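Local coordinates for protein putative oxidoreductase (Salmonella enterica subsp. enterica serovar Typhimurium, PDB 3NX4) that binds NADP and probably reduces acryloyl-CoA with NADPH, as a member of the medium-chain dehydrogenase/reductase family, at residues A137-G142 with H168-Q173; A131-M136 with P272-E277; P304-A309 with N313-R318. All coordinates share one frame; numbering follows the deposited sequence. Where two conformers were deposited one is given.

Contact 1: residues A137-G142 with H168-Q173; sequences ALEDAG and HKLGYQ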
loop_
_atom_site.group_PDB
_atom_site.type_symbol
_atom_site.label_atom_id
_atom_site.label_comp_id
_atom_site.label_asym_id
_atom_site.label_seq_id
_atom_site.Cartn_x
_atom_site.Cartn_y
_atom_site.Cartn_z
ATOM N N ALA A 137 -6.712 -9.716 -0.149
ATOM C CA ALA A 137 -5.554 -8.824 -0.080
ATOM C C ALA A 137 -4.741 -9.046 1.196
ATOM O O ALA A 137 -3.511 -9.092 1.157
ATOM C CB ALA A 137 -5.997 -7.367 -0.181
ATOM N N LEU A 138 -5.420 -9.176 2.331
ATOM C CA LEU A 138 -4.719 -9.470 3.578
ATOM C C LEU A 138 -3.976 -10.795 3.462
ATOM O O LEU A 138 -2.823 -10.915 3.887
ATOM C CB LEU A 138 -5.704 -9.521 4.754
ATOM C CG LEU A 138 -6.413 -8.216 5.118
ATOM C CD1 LEU A 138 -7.213 -8.398 6.411
ATOM C CD2 LEU A 138 -5.429 -7.076 5.282
ATOM N N GLU A 139 -4.642 -11.795 2.883
ATOM C CA GLU A 139 -4.008 -13.087 2.638
ATOM C C GLU A 139 -2.778 -12.977 1.716
ATOM O O GLU A 139 -1.736 -13.590 1.985
ATOM C CB GLU A 139 -5.024 -14.087 2.067
ATOM C CG GLU A 139 -6.078 -14.498 3.064
ATOM C CD GLU A 139 -7.195 -15.348 2.463
ATOM O OE1 GLU A 139 -7.285 -15.452 1.216
ATOM O OE2 GLU A 139 -7.983 -15.919 3.250
ATOM N N ASP A 140 -2.903 -12.218 0.629
ATOM C CA ASP A 140 -1.771 -11.944 -0.260
ATOM C C ASP A 140 -0.588 -11.358 0.518
ATOM O O ASP A 140 0.571 -11.573 0.171
ATOM C CB ASP A 140 -2.166 -10.941 -1.355
ATOM C CG ASP A 140 -3.099 -11.537 -2.404
ATOM O OD1 ASP A 140 -3.274 -12.777 -2.435
ATOM O OD2 ASP A 140 -3.645 -10.753 -3.215
ATOM N N ALA A 141 -0.887 -10.586 1.553
ATOM C CA ALA A 141 0.148 -9.931 2.353
ATOM C C ALA A 141 0.703 -10.869 3.419
ATOM O O ALA A 141 1.613 -10.505 4.166
ATOM C CB ALA A 141 -0.414 -8.648 3.002
ATOM N N GLY A 142 0.141 -12.073 3.502
ATOM C CA GLY A 142 0.600 -13.055 4.470
ATOM C C GLY A 142 0.060 -12.834 5.879
ATOM O O GLY A 142 0.616 -13.338 6.852
ATOM N N HIS A 168 -14.196 -13.639 10.917
ATOM C CA HIS A 168 -14.577 -14.488 12.034
ATOM C C HIS A 168 -14.553 -15.969 11.635
ATOM O O HIS A 168 -14.009 -16.809 12.348
ATOM C CB HIS A 168 -15.967 -14.119 12.538
ATOM C CG HIS A 168 -16.439 -14.989 13.656
ATOM N ND1 HIS A 168 -15.820 -15.014 14.888
ATOM C CD2 HIS A 168 -17.458 -15.879 13.727
ATOM C CE1 HIS A 168 -16.443 -15.877 15.672
ATOM N NE2 HIS A 168 -17.438 -16.416 14.991
ATOM N N LYS A 169 -15.151 -16.284 10.495
ATOM C CA LYS A 169 -15.189 -17.670 10.016
ATOM C C LYS A 169 -13.784 -18.202 9.787
ATOM O O LYS A 169 -13.497 -19.362 10.083
ATOM C CB LYS A 169 -15.983 -17.772 8.706
ATOM C CG LYS A 169 -16.229 -19.205 8.252
ATOM C CD LYS A 169 -15.083 -19.691 7.350
ATOM C CE LYS A 169 -15.407 -21.057 6.714
ATOM N NZ LYS A 169 -14.294 -21.512 5.826
ATOM N N LEU A 170 -12.915 -17.346 9.249
ATOM C CA LEU A 170 -11.561 -17.740 8.902
ATOM C C LEU A 170 -10.645 -17.855 10.117
ATOM O O LEU A 170 -9.486 -18.228 9.981
ATOM C CB LEU A 170 -10.959 -16.780 7.869
ATOM C CG LEU A 170 -11.678 -16.938 6.524
ATOM C CD1 LEU A 170 -11.451 -15.738 5.614
ATOM C CD2 LEU A 170 -11.304 -18.278 5.818
ATOM N N GLY A 171 -11.165 -17.533 11.299
ATOM C CA GLY A 171 -10.417 -17.725 12.531
ATOM C C GLY A 171 -9.688 -16.506 13.095
ATOM O O GLY A 171 -8.945 -16.635 14.068
ATOM N N TYR A 172 -9.906 -15.325 12.527
ATOM C CA TYR A 172 -9.227 -14.128 13.036
ATOM C C TYR A 172 -9.865 -13.561 14.312
ATOM O O TYR A 172 -11.060 -13.695 14.534
ATOM C CB TYR A 172 -9.217 -13.018 11.991
ATOM C CG TYR A 172 -8.378 -13.318 10.768
ATOM C CD1 TYR A 172 -8.898 -14.066 9.716
ATOM C CD2 TYR A 172 -7.069 -12.843 10.661
ATOM C CE1 TYR A 172 -8.131 -14.352 8.574
ATOM C CE2 TYR A 172 -6.289 -13.119 9.521
ATOM C CZ TYR A 172 -6.830 -13.872 8.483
ATOM O OH TYR A 172 -6.069 -14.156 7.345
ATOM N N GLN A 173 -9.074 -12.846 15.095
ATOM C CA GLN A 173 -9.611 -12.038 16.164
ATOM C C GLN A 173 -9.928 -10.728 15.448
ATOM O O GLN A 173 -9.071 -10.190 14.784
ATOM C CB GLN A 173 -8.571 -11.814 17.251
ATOM C CG GLN A 173 -8.315 -13.035 18.094
ATOM C CD GLN A 173 -9.521 -13.414 18.892
ATOM O OE1 GLN A 173 -10.134 -12.575 19.523
ATOM N NE2 GLN A 173 -9.871 -14.679 18.865
HETATM O O HOH W 1 -7.249 -16.179 5.790
#
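The ring of Tyr172 meets Glu139 through a water molecule that sits at the hydroxyl edge of the ring and in its plane, while elsewhere the phenol packs against Pro145 and Val150 outside the contact. The water gives one hydrogen to Tyr172 OH at 2.8 Å. It gives the other to Glu139 OE2, 2.7 Å away, so that a single bridging molecule joins helix 118-140 to the loop that follows helix 158-169 where no direct hydrogen bond links 137-142 to 168-173. The phenol oxygen is held from a second direction by its bond to the carbonyl of Ile143. Direct touching is sparse. Glu139 CG comes to the hydroxyl end of the tyrosine, 4.3 Å from Tyr172 OH, and Glu139 OE2 comes within 4.2 Å of the methyl Leu170 CD1.

Glu139 reaches across because its chain runs out extended from CB, with CG anti to the backbone carbonyl carbon (chi1 -69°) and CD anti to CA (chi2 173°). Its two carboxylate oxygens divide their work: OE2 takes the water, whereas OE1 forms a salt bridge with Arg281. The carboxylate is therefore gripped from two sides, which probably favours its ionised form and limits its rotation.

Both segments are helix ends closed in the same way: Gly142 and Gly171 each adopt positive phi and finish a Schellman motif. Beyond Gly171, Tyr172 and Gln173 lead into strand 174-178, and Gln173 already pairs with Val150. Strand 150-152, helix 158-169 and strand 174-178 form the first beta-alpha-beta crossover of the Rossmann-type NADP-binding domain, and the contact ties the turn of that crossover to the end of helix 118-140.

Contact 2: residues A131-M136 with P272-E277; sequences AMLCVM and PARRAE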
loop_
_atom_site.group_PDB
_atom_site.type_symbol
_atom_site.label_atom_id
_atom_site.label_comp_id
_atom_site.label_asym_id
_atom_site.label_seq_id
_atom_site.Cartn_x
_atom_site.Cartn_y
_atom_site.Cartn_z
ATOM N N ALA A 131 -15.724 -7.041 0.216
ATOM C CA ALA A 131 -15.161 -7.518 1.479
ATOM C C ALA A 131 -14.274 -8.724 1.208
ATOM O O ALA A 131 -13.197 -8.873 1.812
ATOM C CB ALA A 131 -16.255 -7.899 2.446
HETATM N N MSE A 132 -14.736 -9.590 0.300
HETATM C CA MSE A 132 -13.979 -10.787 -0.032
HETATM C C MSE A 132 -12.643 -10.406 -0.692
HETATM O O MSE A 132 -11.596 -10.962 -0.356
HETATM C CB MSE A 132 -14.787 -11.719 -0.938
HETATM C CG MSE A 132 -14.142 -13.084 -1.121
HETATM SE SE MSE A 132 -14.166 -14.190 0.514
HETATM C CE MSE A 132 -12.345 -14.343 0.708
ATOM N N LEU A 133 -12.678 -9.473 -1.640
ATOM C CA LEU A 133 -11.433 -8.986 -2.231
ATOM C C LEU A 133 -10.481 -8.412 -1.169
ATOM O O LEU A 133 -9.261 -8.555 -1.302
ATOM C CB LEU A 133 -11.708 -7.950 -3.315
ATOM C CG LEU A 133 -12.457 -8.485 -4.539
ATOM C CD1 LEU A 133 -12.871 -7.329 -5.435
ATOM C CD2 LEU A 133 -11.608 -9.503 -5.315
ATOM N N CYS A 134 -11.028 -7.765 -0.129
ATOM C CA CYS A 134 -10.187 -7.182 0.925
ATOM C C CYS A 134 -9.550 -8.267 1.767
ATOM O O CYS A 134 -8.373 -8.207 2.087
ATOM C CB CYS A 134 -10.996 -6.254 1.835
ATOM S SG CYS A 134 -11.503 -4.721 1.047
ATOM N N VAL A 135 -10.334 -9.274 2.121
ATOM C CA VAL A 135 -9.793 -10.415 2.842
ATOM C C VAL A 135 -8.681 -11.096 2.019
ATOM O O VAL A 135 -7.640 -11.481 2.548
ATOM C CB VAL A 135 -10.917 -11.403 3.184
ATOM C CG1 VAL A 135 -10.345 -12.714 3.695
ATOM C CG2 VAL A 135 -11.879 -10.762 4.217
HETATM N N MSE A 136 -8.892 -11.223 0.715
HETATM C CA MSE A 136 -7.883 -11.856 -0.131
HETATM C C MSE A 136 -6.581 -11.037 -0.195
HETATM O O MSE A 136 -5.480 -11.596 -0.263
HETATM C CB MSE A 136 -8.465 -12.118 -1.521
HETATM C CG MSE A 136 -9.457 -13.277 -1.518
HETATM SE SE MSE A 136 -10.508 -13.389 -3.190
HETATM C CE MSE A 136 -9.079 -13.620 -4.464
ATOM N N PRO A 272 -11.600 -11.356 -14.635
ATOM C CA PRO A 272 -12.480 -12.524 -14.499
ATOM C C PRO A 272 -11.938 -13.610 -13.574
ATOM O O PRO A 272 -12.722 -14.189 -12.831
ATOM C CB PRO A 272 -12.592 -13.053 -15.942
ATOM C CG PRO A 272 -12.250 -11.880 -16.803
ATOM C CD PRO A 272 -11.197 -11.135 -16.038
ATOM N N ALA A 273 -10.638 -13.893 -13.624
ATOM C CA ALA A 273 -10.071 -14.953 -12.794
ATOM C C ALA A 273 -10.193 -14.631 -11.302
ATOM O O ALA A 273 -10.618 -15.471 -10.508
ATOM C CB ALA A 273 -8.609 -15.214 -13.157
ATOM N N ARG A 274 -9.808 -13.423 -10.914
ATOM C CA ARG A 274 -9.888 -13.059 -9.502
ATOM C C ARG A 274 -11.344 -12.929 -9.062
ATOM O O ARG A 274 -11.708 -13.294 -7.941
ATOM C CB ARG A 274 -9.137 -11.761 -9.215
ATOM C CG ARG A 274 -8.985 -11.479 -7.714
ATOM C CD ARG A 274 -7.885 -10.470 -7.485
ATOM N NE ARG A 274 -7.522 -10.273 -6.082
ATOM C CZ ARG A 274 -6.676 -11.050 -5.407
ATOM N NH1 ARG A 274 -6.124 -12.102 -5.996
ATOM N NH2 ARG A 274 -6.376 -10.774 -4.143
ATOM N N ARG A 275 -12.174 -12.404 -9.958
ATOM C CA ARG A 275 -13.591 -12.213 -9.670
ATOM C C ARG A 275 -14.257 -13.568 -9.409
ATOM O O ARG A 275 -14.993 -13.734 -8.431
ATOM C CB ARG A 275 -14.244 -11.476 -10.843
ATOM C CG ARG A 275 -15.745 -11.297 -10.757
ATOM C CD ARG A 275 -16.271 -10.530 -11.969
ATOM N NE ARG A 275 -15.642 -9.218 -12.167
ATOM C CZ ARG A 275 -16.168 -8.069 -11.746
ATOM N NH1 ARG A 275 -17.309 -8.068 -11.065
ATOM N NH2 ARG A 275 -15.550 -6.922 -11.985
ATOM N N ALA A 276 -13.967 -14.549 -10.268
ATOM C CA ALA A 276 -14.495 -15.902 -10.094
ATOM C C ALA A 276 -14.000 -16.534 -8.792
ATOM O O ALA A 276 -14.752 -17.211 -8.102
ATOM C CB ALA A 276 -14.125 -16.786 -11.287
ATOM N N GLU A 277 -12.733 -16.317 -8.454
ATOM C CA GLU A 277 -12.180 -16.831 -7.208
ATOM C C GLU A 277 -12.929 -16.251 -6.001
ATOM O O GLU A 277 -13.246 -16.955 -5.047
ATOM C CB GLU A 277 -10.697 -16.478 -7.131
ATOM C CG GLU A 277 -9.946 -17.078 -5.960
ATOM C CD GLU A 277 -8.468 -16.704 -5.971
ATOM O OE1 GLU A 277 -8.040 -15.966 -6.888
ATOM O OE2 GLU A 277 -7.734 -17.148 -5.064
HETATM O O HOH W 2 -7.759 -8.326 -3.579
#
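Helices 131-136 and 272-277 lie nearly at right angles, their axes inclined by 102° and 10.7 Å apart at the closest, with Leu133 and Arg275 nearest through their CA atoms. The gap is bridged mainly by Met136, deposited as selenomethionine, and Arg274. The terminal methyl of Met136 lies over one face of the Arg274 guanidinium, near its centre, with Met136 CE 3.6 Å from Arg274 CZ. A bend at the selenium (chi3 60°) turns this methyl onto the planar group, and Met136 CB adds a second touch, 3.6 Å from Arg274 NH2. The arginine arrives with CG anti to its own backbone N (chi1 -170°) and an extended chain as far as NE, which lets it run from its helix to the flank of the other.

Nearer the backbone of the arginine, the methyl Leu133 CD2 packs on the aliphatic part, 4.1 Å from Arg274 CG. Glu277 comes to the same methyl of Met136 in the conformer given here; two were deposited, so this approach is less certain.

The polar end of Arg274 is well occupied. At its edge and in its plane a water accepts from Arg274 NH2 at 2.9 Å and donates to Leu133 O at 2.7 Å, joining the guanidinium to a helix carbonyl. The same NH2 makes a salt bridge with Asp140, one helical turn beyond Met136.

Around the crossing, helix 118-140 is enclosed on several sides. Met132 packs on Ala278, Arg281 and Leu282 farther along helix 272-285, and Ala131 rests on helix 158-169. Cys134 and Val135 touch Ile216 of the parallel sheet, while Leu133 leans on Val265, an NADP-binding residue that follows strand 261-264.

Contact 3: residues P304-A309 with N313-R318; sequences PKFADA and NQVQGR. With NAP (NADP nicotinamide-adenine-dinucleotide phosphate), chain C.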
loop_
_atom_site.group_PDB
_atom_site.type_symbol
_atom_site.label_atom_id
_atom_site.label_comp_id
_atom_site.label_asym_id
_atom_site.label_seq_id
_atom_site.Cartn_x
_atom_site.Cartn_y
_atom_site.Cartn_z
ATOM N N PRO A 304 -35.717 4.468 -3.073
ATOM C CA PRO A 304 -35.341 5.858 -2.793
ATOM C C PRO A 304 -35.293 6.175 -1.299
ATOM O O PRO A 304 -34.378 6.868 -0.851
ATOM C CB PRO A 304 -36.447 6.655 -3.485
ATOM C CG PRO A 304 -36.883 5.759 -4.604
ATOM C CD PRO A 304 -36.856 4.388 -4.002
ATOM N N LYS A 305 -36.262 5.665 -0.544
ATOM C CA LYS A 305 -36.298 5.865 0.902
ATOM C C LYS A 305 -35.083 5.229 1.556
ATOM O O LYS A 305 -34.473 5.808 2.459
ATOM C CB LYS A 305 -37.577 5.270 1.495
ATOM C CG LYS A 305 -37.612 5.264 3.013
ATOM C CD LYS A 305 -38.971 4.821 3.543
ATOM C CE LYS A 305 -39.327 3.422 3.063
ATOM N NZ LYS A 305 -40.633 2.958 3.613
ATOM N N PHE A 306 -34.720 4.036 1.098
ATOM C CA PHE A 306 -33.583 3.347 1.693
ATOM C C PHE A 306 -32.248 3.971 1.303
ATOM O O PHE A 306 -31.307 3.965 2.097
ATOM C CB PHE A 306 -33.640 1.837 1.431
ATOM C CG PHE A 306 -34.443 1.092 2.455
ATOM C CD1 PHE A 306 -33.815 0.343 3.444
ATOM C CD2 PHE A 306 -35.829 1.184 2.465
ATOM C CE1 PHE A 306 -34.567 -0.323 4.419
ATOM C CE2 PHE A 306 -36.592 0.525 3.437
ATOM C CZ PHE A 306 -35.961 -0.229 4.414
ATOM N N ALA A 307 -32.171 4.530 0.097
ATOM C CA ALA A 307 -30.970 5.258 -0.318
ATOM C C ALA A 307 -30.717 6.443 0.618
ATOM O O ALA A 307 -29.575 6.722 0.982
ATOM C CB ALA A 307 -31.088 5.726 -1.759
ATOM N N ASP A 308 -31.787 7.130 1.015
ATOM C CA ASP A 308 -31.658 8.226 1.970
ATOM C C ASP A 308 -31.116 7.721 3.296
ATOM O O ASP A 308 -30.171 8.288 3.845
ATOM C CB ASP A 308 -32.994 8.928 2.183
ATOM C CG ASP A 308 -33.338 9.866 1.051
ATOM O OD1 ASP A 308 -32.405 10.319 0.355
ATOM O OD2 ASP A 308 -34.540 10.158 0.859
ATOM N N ALA A 309 -31.713 6.654 3.811
ATOM C CA ALA A 309 -31.263 6.073 5.072
ATOM C C ALA A 309 -29.778 5.702 5.011
ATOM O O ALA A 309 -29.019 5.971 5.938
ATOM C CB ALA A 309 -32.110 4.866 5.427
ATOM N N ASN A 313 -26.607 7.238 7.246
ATOM C CA ASN A 313 -26.063 6.284 8.194
ATOM C C ASN A 313 -27.124 5.835 9.190
ATOM O O ASN A 313 -26.888 5.824 10.400
ATOM C CB ASN A 313 -24.857 6.886 8.924
ATOM C CG ASN A 313 -24.081 5.853 9.712
ATOM O OD1 ASN A 313 -24.131 4.664 9.410
ATOM N ND2 ASN A 313 -23.376 6.299 10.735
ATOM N N GLN A 314 -28.295 5.470 8.670
ATOM C CA GLN A 314 -29.391 4.989 9.501
ATOM C C GLN A 314 -29.779 3.535 9.217
ATOM O O GLN A 314 -30.855 3.089 9.610
ATOM C CB GLN A 314 -30.620 5.894 9.349
ATOM C CG GLN A 314 -30.368 7.345 9.734
ATOM C CD GLN A 314 -31.589 8.221 9.539
ATOM O OE1 GLN A 314 -32.651 7.743 9.138
ATOM N NE2 GLN A 314 -31.447 9.512 9.824
ATOM N N VAL A 315 -28.909 2.796 8.539
ATOM C CA VAL A 315 -29.156 1.376 8.328
ATOM C C VAL A 315 -27.954 0.563 8.770
ATOM O O VAL A 315 -26.854 1.093 8.891
ATOM C CB VAL A 315 -29.465 1.061 6.846
ATOM C CG1 VAL A 315 -30.776 1.714 6.431
ATOM C CG2 VAL A 315 -28.332 1.519 5.963
ATOM N N GLN A 316 -28.162 -0.722 9.028
ATOM C CA GLN A 316 -27.032 -1.617 9.250
ATOM C C GLN A 316 -27.155 -2.862 8.369
ATOM O O GLN A 316 -28.252 -3.258 7.993
ATOM C CB GLN A 316 -26.901 -1.980 10.732
ATOM C CG GLN A 316 -28.118 -2.638 11.349
ATOM C CD GLN A 316 -27.935 -2.860 12.837
ATOM O OE1 GLN A 316 -27.351 -2.030 13.526
ATOM N NE2 GLN A 316 -28.408 -3.997 13.334
ATOM N N GLY A 317 -26.027 -3.465 8.014
ATOM C CA GLY A 317 -26.067 -4.657 7.189
ATOM C C GLY A 317 -26.276 -4.364 5.714
ATOM O O GLY A 317 -25.826 -3.342 5.200
ATOM N N ARG A 318 -26.968 -5.270 5.030
ATOM C CA ARG A 318 -27.114 -5.200 3.580
ATOM C C ARG A 318 -28.572 -4.987 3.163
ATOM O O ARG A 318 -29.483 -5.588 3.732
ATOM C CB ARG A 318 -26.577 -6.489 2.966
ATOM C CG ARG A 318 -25.050 -6.634 3.087
ATOM C CD ARG A 318 -24.338 -5.840 2.004
ATOM N NE ARG A 318 -24.784 -6.279 0.675
ATOM C CZ ARG A 318 -25.207 -5.461 -0.281
ATOM N NH1 ARG A 318 -25.209 -4.151 -0.083
ATOM N NH2 ARG A 318 -25.613 -5.953 -1.443
HETATM P PA NAP C . -22.302 1.428 4.137
HETATM O O1A NAP C . -23.149 0.231 4.268
HETATM O O2A NAP C . -22.969 2.740 4.141
HETATM O O5B NAP C . -21.127 1.390 5.219
HETATM C C5B NAP C . -20.402 2.560 5.474
HETATM C C4B NAP C . -20.175 2.570 6.979
HETATM O O4B NAP C . -19.272 3.595 7.290
HETATM C C3B NAP C . -21.457 2.862 7.762
HETATM O O3B NAP C . -22.105 1.659 8.128
HETATM C C2B NAP C . -20.943 3.589 8.990
HETATM O O2B NAP C . -20.609 2.609 9.943
HETATM C C1B NAP C . -19.647 4.221 8.510
HETATM N N9A NAP C . -19.805 5.656 8.235
HETATM C C8A NAP C . -20.814 6.268 7.532
HETATM N N7A NAP C . -20.551 7.597 7.495
HETATM C C5A NAP C . -19.393 7.833 8.144
HETATM C C6A NAP C . -18.675 8.993 8.406
HETATM N N6A NAP C . -19.107 10.175 7.983
HETATM N N1A NAP C . -17.499 8.910 9.108
HETATM C C2A NAP C . -17.039 7.690 9.556
HETATM N N3A NAP C . -17.757 6.539 9.303
HETATM C C4A NAP C . -18.914 6.616 8.611
HETATM O O3 NAP C . -21.472 1.345 2.752
HETATM P PN NAP C . -20.914 0.061 1.972
HETATM O O1N NAP C . -21.829 -0.310 0.869
HETATM O O2N NAP C . -20.572 -0.947 3.002
HETATM O O5D NAP C . -19.574 0.718 1.365
HETATM C C5D NAP C . -18.581 1.167 2.256
HETATM C C4D NAP C . -17.603 2.068 1.518
HETATM O O4D NAP C . -16.925 1.290 0.562
HETATM C C3D NAP C . -18.319 3.166 0.750
HETATM O O3D NAP C . -17.533 4.338 0.786
HETATM C C2D NAP C . -18.383 2.643 -0.667
HETATM O O2D NAP C . -18.370 3.689 -1.606
HETATM C C1D NAP C . -17.095 1.847 -0.724
HETATM N N1N NAP C . -17.099 0.764 -1.716
HETATM C C2N NAP C . -16.179 0.818 -2.723
HETATM C C3N NAP C . -16.105 -0.184 -3.687
HETATM C C7N NAP C . -14.796 -0.339 -4.411
HETATM O O7N NAP C . -14.777 -0.783 -5.743
HETATM N N7N NAP C . -13.677 -0.044 -3.760
HETATM C C4N NAP C . -16.992 -1.258 -3.611
HETATM C C5N NAP C . -17.930 -1.306 -2.570
HETATM C C6N NAP C . -17.964 -0.288 -1.619
HETATM P P2B NAP C . -20.813 2.891 11.528
HETATM O O1X NAP C . -20.706 1.561 12.224
HETATM O O2X NAP C . -19.727 3.816 12.021
HETATM O O3X NAP C . -22.175 3.502 11.720
#
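A single carbonyl, Ala309 O, has two successive backbone nitrogens close to it, yet bonds to just one of them. Gln314 N donates to Ala309 O at 2.9 Å and nearly straight, with an N-H...O angle of 165° and the donor tilted from the carbonyl plane. Asn313 N is almost as near but badly aimed. The bond, from residue 314 back to residue 309, is the six-to-one bond of the Schellman motif that closes helix 303-311. Asn313 supplies the residue with positive phi. The side chains at the two ends of the bond also draw together, with Ala309 CB 4.3 Å from Gln314 CB.

Val315 completes the apolar side of the turn. Val315 CG1, turned anti to the backbone carbonyl carbon (chi1 -65°), presses against Ala309 CB at 3.6 Å. Val315 CG1 also approaches the Phe306 ring obliquely, 4.5 Å from Phe306 CD1.

On the side away from segment 304-309, Asn313 reaches the cofactor. With CG anti to the backbone N (chi1 -168°), Asn313 ND2 donates a bent bond to O3X of the NADP 2'-phosphate at 3.2 Å, and Asn313 OD1 is about equally near that oxygen. The amide also lies beside C2B of the adenosine ribose. Since that phosphate distinguishes NADP from NAD, the bond probably contributes to cofactor choice. Arg180 and Arg198 both touch the asparagine, and Val315 O accepts from Arg180 NH2, thereby helping to place an arginine whose NE also bonds NADP.

Helix 303-311 lies against helix 41-48 through Ala307. Past the turn, Gly317 pairs with Ser156 of the NADP-binding half, and Arg318 opens strand 318-322, bonding to Thr296 where that strand runs parallel to strand 295-299.

Contacts 1 and 2 are neighbours, their centres 13 Å apart, and both use helix 118-140: the earlier part crosses helix 272-285, and its end meets the turn after helix 158-169. Contact 1 is nested within the chain loop closed by contact 2; the Asp140-Arg274 salt bridge and Val135 packed on Leu170 join them. Contact 3 comes later, on the opposite side of the chain's centre, its own centre 28 Å from that of contact 1 and 26 Å from that of contact 2. It turns the chain from helix 303-311 into the mixed sheet. The first two contacts thus fasten helices around the Rossmann-type sheet, whereas the third contributes a bond to the NADP 2'-phosphate between the enzyme's two halves.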